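Local coordinates for putative hemin transport system, substrate-binding protein (Burkholderia cenocepacia J2315, PDB 5GIZ) that binds heme in the periplasm and probably hands it to an inner-membrane ABC transporter as part of a bacterial heme-acquisition system, at residues Ala172-Met175 with Ile176-Ala179; His99-Glu102 with Ser103-Lys107. One frame throughout, in Å; residues are numbered along the deposited sequence.

Interaction 1 of 2, residues Ala172-Met175 with Ile176-Ala179; sequences ADAM and IRYA. With SO4 (sulfate ion), chain C.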
ATOM      1  N   ALA A 172      -3.344   6.123  -3.197  1.00 10.99           N
ATOM      2  CA  ALA A 172      -4.751   6.070  -3.539  1.00 11.00           C
ATOM      3  C   ALA A 172      -5.062   6.699  -4.908  1.00 10.92           C
ATOM      4  O   ALA A 172      -5.829   6.148  -5.683  1.00 10.70           O
ATOM      5  CB  ALA A 172      -5.580   6.758  -2.457  1.00 11.27           C
ATOM      6  N   ASP A 173      -4.479   7.863  -5.193  1.00 10.69           N
ATOM      7  CA  ASP A 173      -4.668   8.519  -6.491  1.00 11.23           C
ATOM      8  C   ASP A 173      -4.259   7.559  -7.637  1.00 10.72           C
ATOM      9  O   ASP A 173      -4.954   7.377  -8.613  1.00 10.67           O
ATOM     10  CB  ASP A 173      -3.830   9.798  -6.555  1.00 12.05           C
ATOM     11  CG  ASP A 173      -4.055  10.567  -7.817  1.00 13.12           C
ATOM     12  OD1 ASP A 173      -5.005  11.370  -7.865  1.00 13.02           O
ATOM     13  OD2 ASP A 173      -3.265  10.344  -8.759  1.00 15.12           O
ATOM     14  N   ALA A 174      -3.108   6.919  -7.478  1.00 10.57           N
ATOM     15  CA  ALA A 174      -2.607   6.009  -8.484  1.00 10.51           C
ATOM     16  C   ALA A 174      -3.522   4.798  -8.647  1.00  9.94           C
ATOM     17  O   ALA A 174      -3.833   4.374  -9.737  1.00  9.71           O
ATOM     18  CB  ALA A 174      -1.200   5.556  -8.135  1.00 10.80           C
ATOM     19  N   MET A 175      -4.001   4.270  -7.532  1.00  9.71           N
ATOM     20  CA  MET A 175      -4.862   3.090  -7.605  1.00  9.68           C
ATOM     21  C   MET A 175      -6.218   3.364  -8.270  1.00  8.97           C
ATOM     22  O   MET A 175      -6.688   2.601  -9.125  1.00  8.98           O
ATOM     23  CB  MET A 175      -5.090   2.462  -6.249  1.00  9.76           C
ATOM     24  CG  MET A 175      -3.847   1.863  -5.644  1.00  9.87           C
ATOM     25  SD  MET A 175      -3.159   0.483  -6.574  1.00 10.56           S
ATOM     26  CE  MET A 175      -4.442  -0.764  -6.379  1.00 10.85           C
ATOM     27  N   ILE A 176      -6.761   4.517  -7.951  1.00  9.44           N
ATOM     28  CA  ILE A 176      -8.031   4.967  -8.527  1.00  9.51           C
ATOM     29  C   ILE A 176      -7.859   5.079 -10.046  1.00  9.66           C
ATOM     30  O   ILE A 176      -8.673   4.570 -10.815  1.00  9.35           O
ATOM     31  CB  ILE A 176      -8.420   6.293  -7.928  1.00  9.43           C
ATOM     32  CG1 ILE A 176      -8.964   6.075  -6.499  1.00  9.45           C
ATOM     33  CG2 ILE A 176      -9.463   7.000  -8.773  1.00  9.70           C
ATOM     34  CD1 ILE A 176      -9.057   7.338  -5.715  1.00 10.42           C
ATOM     35  N   ARG A 177      -6.758   5.700 -10.499  1.00 10.08           N
ATOM     36  CA  ARG A 177      -6.513   5.778 -11.927  1.00 11.06           C
ATOM     37  C   ARG A 177      -6.195   4.446 -12.587  1.00 10.80           C
ATOM     38  O   ARG A 177      -6.703   4.170 -13.699  1.00 11.73           O
ATOM     39  CB  ARG A 177      -5.382   6.736 -12.212  1.00 12.01           C
ATOM     40  CG  ARG A 177      -5.824   8.176 -11.981  1.00 13.93           C
ATOM     41  CD  ARG A 177      -4.689   9.170 -12.300  1.00 15.65           C
ATOM     42  NE  ARG A 177      -3.647   9.139 -11.289  1.00 17.27           N
ATOM     43  CZ  ARG A 177      -2.379   8.789 -11.464  1.00 18.20           C
ATOM     44  NH1 ARG A 177      -1.912   8.472 -12.671  1.00 20.95           N
ATOM     45  NH2 ARG A 177      -1.561   8.805 -10.410  1.00 17.81           N
ATOM     46  N   TYR A 178      -5.463   3.548 -11.929  1.00 10.23           N
ATOM     47  CA  TYR A 178      -5.242   2.233 -12.513  1.00 10.27           C
ATOM     48  C   TYR A 178      -6.538   1.417 -12.704  1.00 10.49           C
ATOM     49  O   TYR A 178      -6.642   0.586 -13.599  1.00 11.04           O
ATOM     50  CB  TYR A 178      -4.259   1.414 -11.674  1.00 10.23           C
ATOM     51  CG  TYR A 178      -2.806   1.815 -11.818  1.00 10.65           C
ATOM     52  CD1 TYR A 178      -2.242   2.043 -13.086  1.00 11.00           C
ATOM     53  CD2 TYR A 178      -1.961   1.876 -10.707  1.00 11.36           C
ATOM     54  CE1 TYR A 178      -0.899   2.323 -13.230  1.00 11.43           C
ATOM     55  CE2 TYR A 178      -0.634   2.161 -10.852  1.00 12.18           C
ATOM     56  CZ  TYR A 178      -0.089   2.369 -12.111  1.00 11.97           C
ATOM     57  OH  TYR A 178       1.283   2.682 -12.272  1.00 13.43           O
ATOM     58  N   ALA A 179      -7.499   1.656 -11.816  1.00 10.26           N
ATOM     59  CA  ALA A 179      -8.761   0.967 -11.893  1.00 10.48           C
ATOM     60  C   ALA A 179      -9.736   1.609 -12.868  1.00 10.92           C
ATOM     61  O   ALA A 179     -10.899   1.170 -12.889  1.00 11.76           O
ATOM     62  CB  ALA A 179      -9.381   0.837 -10.525  1.00 10.12           C
TER
HETATM   63  S   SO4 C 401       1.801   4.353 -15.173  1.00 16.34           S
HETATM   64  O1  SO4 C 401       2.316   3.181 -14.556  1.00 17.20           O
HETATM   65  O2  SO4 C 401       2.808   5.038 -16.043  1.00 18.44           O
HETATM   66  O3  SO4 C 401       0.577   4.074 -15.936  1.00 23.44           O
HETATM   67  O4  SO4 C 401       1.424   5.386 -14.262  1.00 23.17           O
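The guanidinium of Arg-177 meets the carboxylate of Asp-173, one turn earlier in the helix, at its edge, while Ala-174 approaches the same group obliquely, its CA 3.6 Å from NH2 of Arg-177. Two nitrogens of the arginine, NE and NH2, converge on a single oxygen: OD2 of Asp-173 lies 2.8 Å from each. The grip is side-on but not flat, the two planes standing 39° apart; NH2 arrives nearly in line with the C-O bond, whereas NE comes from above the carboxylate plane. A bend at chi3 (-73°) in an otherwise extended arginine chain folds the group back toward the aspartate. OD1 is taken by Asn-183 and Gln-168, which should hold the carboxylate fixed and probably keep it ionised. At the edge of the Tyr-178 ring, in plane, lies O1 of a sulfate, probably from the crystallisation liquor and also bound by Arg-136; OH of Tyr-178 donates to O1 over 2.6 Å. Nearer the main chain, Tyr-178 CD2 passes 3.3 Å from Ala-174 O. Met-175 packs on helix 255-269. This is an i to i+4 salt bridge along the two-turn helix 171-178, whose Ala-172 contacts heme in a heme-bound structure of this protein.

Interaction 2 of 2, residues His99-Glu102 with Ser103-Lys107; sequences HDVE and SVRAK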
ATOM      1  N   HIS A  99       4.676   5.123  -6.365  1.00 17.21           N
ATOM      2  CA  HIS A  99       3.247   4.809  -6.609  1.00 16.33           C
ATOM      3  C   HIS A  99       2.904   4.519  -8.046  1.00 15.16           C
ATOM      4  O   HIS A  99       1.934   5.016  -8.583  1.00 15.35           O
ATOM      5  CB  HIS A  99       2.348   5.937  -6.107  1.00 17.06           C
ATOM      6  CG  HIS A  99       2.552   6.253  -4.674  1.00 18.44           C
ATOM      7  ND1 HIS A  99       2.760   7.534  -4.216  1.00 20.44           N
ATOM      8  CD2 HIS A  99       2.590   5.449  -3.590  1.00 19.12           C
ATOM      9  CE1 HIS A  99       2.935   7.496  -2.912  1.00 20.00           C
ATOM     10  NE2 HIS A  99       2.839   6.248  -2.507  1.00 19.90           N
ATOM     11  N   ASP A 100       3.716   3.695  -8.666  1.00 14.63           N
ATOM     12  CA  ASP A 100       3.430   3.191  -9.967  1.00 14.49           C
ATOM     13  C   ASP A 100       3.965   1.767 -10.135  1.00 13.74           C
ATOM     14  O   ASP A 100       4.677   1.208  -9.274  1.00 13.63           O
ATOM     15  CB  ASP A 100       3.896   4.191 -11.071  1.00 15.36           C
ATOM     16  CG  ASP A 100       5.404   4.352 -11.223  1.00 15.77           C
ATOM     17  OD1 ASP A 100       6.196   3.534 -10.725  1.00 16.33           O
ATOM     18  OD2 ASP A 100       5.767   5.379 -11.857  1.00 17.39           O
ATOM     19  N   VAL A 101       3.560   1.136 -11.227  1.00 14.53           N
ATOM     20  CA  VAL A 101       3.916  -0.231 -11.463  1.00 15.21           C
ATOM     21  C   VAL A 101       5.427  -0.366 -11.617  1.00 14.75           C
ATOM     22  O   VAL A 101       6.014  -1.314 -11.086  1.00 14.00           O
ATOM     23  CB  VAL A 101       3.163  -0.925 -12.634  1.00 17.04           C
ATOM     24  CG1 VAL A 101       3.467  -0.233 -13.911  1.00 18.07           C
ATOM     25  CG2 VAL A 101       3.497  -2.422 -12.714  1.00 17.86           C
ATOM     26  N   GLU A 102       6.099   0.603 -12.242  1.00 14.44           N
ATOM     27  CA  GLU A 102       7.555   0.443 -12.354  1.00 15.03           C
ATOM     28  C   GLU A 102       8.232   0.417 -11.002  1.00 14.61           C
ATOM     29  O   GLU A 102       9.245  -0.290 -10.807  1.00 14.47           O
ATOM     30  CB  GLU A 102       8.166   1.544 -13.206  1.00 15.70           C
ATOM     31  CG  GLU A 102       9.602   1.223 -13.589  1.00 16.70           C
ATOM     32  CD  GLU A 102       9.583   0.005 -14.498  1.00 17.06           C
ATOM     33  OE1 GLU A 102       9.054   0.107 -15.623  1.00 18.85           O
ATOM     34  OE2 GLU A 102      10.006  -1.040 -14.001  1.00 18.40           O
ATOM     35  N   SER A 103       7.738   1.215 -10.068  1.00 15.04           N
ATOM     36  CA  SER A 103       8.289   1.269  -8.738  1.00 16.26           C
ATOM     37  C   SER A 103       8.144  -0.127  -8.035  1.00 15.35           C
ATOM     38  O   SER A 103       9.034  -0.534  -7.292  1.00 16.17           O
ATOM     39  CB  SER A 103       7.537   2.375  -7.965  1.00 18.55           C
ATOM     40  OG  SER A 103       8.050   2.462  -6.668  1.00 20.96           O
ATOM     41  N   VAL A 104       7.081  -0.876  -8.329  1.00 13.89           N
ATOM     42  CA  VAL A 104       6.903  -2.183  -7.728  1.00 13.21           C
ATOM     43  C   VAL A 104       7.920  -3.125  -8.360  1.00 13.03           C
ATOM     44  O   VAL A 104       8.526  -3.947  -7.674  1.00 12.51           O
ATOM     45  CB  VAL A 104       5.508  -2.775  -7.968  1.00 12.92           C
ATOM     46  CG1 VAL A 104       5.371  -4.171  -7.392  1.00 12.93           C
ATOM     47  CG2 VAL A 104       4.455  -1.817  -7.471  1.00 13.14           C
ATOM     48  N   ARG A 105       8.055  -3.022  -9.693  1.00 13.19           N
ATOM     49  CA  ARG A 105       9.033  -3.868 -10.391  0.70 13.73           C
ATOM     50  C   ARG A 105      10.444  -3.643  -9.843  1.00 13.88           C
ATOM     51  O   ARG A 105      11.235  -4.614  -9.696  1.00 13.94           O
ATOM     52  CB  ARG A 105       8.998  -3.590 -11.885  0.70 14.21           C
ATOM     53  CG  ARG A 105       7.635  -3.932 -12.446  0.70 14.10           C
ATOM     54  CD  ARG A 105       7.536  -3.557 -13.870  0.70 14.27           C
ATOM     55  NE  ARG A 105       8.121  -4.596 -14.687  0.70 14.41           N
ATOM     56  CZ  ARG A 105       9.129  -4.460 -15.539  0.70 14.41           C
ATOM     57  NH1 ARG A 105       9.834  -3.301 -15.648  0.70 14.94           N
ATOM     58  NH2 ARG A 105       9.464  -5.540 -16.291  0.70 14.20           N
ATOM     59  N   ALA A 106      10.772  -2.406  -9.456  1.00 14.05           N
ATOM     60  CA  ALA A 106      12.067  -2.105  -8.858  1.00 14.77           C
ATOM     61  C   ALA A 106      12.207  -2.697  -7.455  1.00 14.14           C
ATOM     62  O   ALA A 106      13.282  -3.078  -7.050  1.00 14.25           O
ATOM     63  CB  ALA A 106      12.304  -0.594  -8.827  1.00 14.79           C
ATOM     64  N   LYS A 107      11.115  -2.799  -6.717  1.00 13.84           N
ATOM     65  CA  LYS A 107      11.137  -3.476  -5.430  1.00 13.95           C
ATOM     66  C   LYS A 107      11.438  -4.974  -5.663  1.00 13.40           C
ATOM     67  O   LYS A 107      12.198  -5.594  -4.957  1.00 13.27           O
ATOM     68  CB  LYS A 107       9.807  -3.318  -4.681  1.00 14.55           C
ATOM     69  CG  LYS A 107       9.505  -1.916  -4.179  1.00 15.50           C
ATOM     70  CD  LYS A 107       8.148  -1.808  -3.499  1.00 15.41           C
ATOM     71  CE  LYS A 107       7.627  -0.367  -3.434  1.00 15.71           C
ATOM     72  NZ  LYS A 107       6.349  -0.277  -2.652  1.00 15.15           N
TER
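Val-101 O accepts from two amides of the first helical turn: Arg-105 N at 3.0 Å in a firm bond, and Val-104 N, also at 3.0 Å, in a weak one. Val-104 N makes a second weak bond to Asp-100 O, a sharing common where a chain settles into helix. Just before the helix, Asp-100 serves as N-cap: OD1 accepts from Ser-103 N at 2.9 Å, met nearly head-on to the C-O bond. Its side chain is placed there by a chi1 of 69°, with CG between the amide nitrogen and the carbonyl carbon. Arg-105 is modelled in two conformers, and in the one given Glu-102 OE2 lies 2.8 Å from NH1 of Arg-105, a salt bridge that may not hold in the other. Here the oxygen uses its syn lone pair and sits at the guanidinium edge, near its plane, although the carboxylate is turned 76° against it; a bend at chi2 brings OE2 forward along the helix. In this conformer NH2 of Arg-105 also pairs with Asp-129 of helix 118-141. Negative charge at the amino end, on Asp-100 and Glu-102, probably complements the helix dipole, while the Asp-100 cap fixes where the helix begins.

Along the chain the two interactions come in series, 99-107 before 172-179, with the long helix 118-141 between them. Their centres lie 14 Å apart, yet they touch: Tyr-178 OH probably hydrogen-bonds to Val-101 N, 2.9 Å away, and Ala-174 CB packs on His-99 O at 3.2 Å. Interaction 2 opens a helix after the last strand of the parallel four-stranded sheet; interaction 1 lies on a helix packed against strand 151-159 of the mixed sheet. The contact thus joins the two lobes of a periplasmic binding protein, across which the long helix 118-141 extends, as in this family of binding proteins. Because Ala-171, a heme contact in heme-bound structures, lies beside His-99, this junction probably borders the heme cleft.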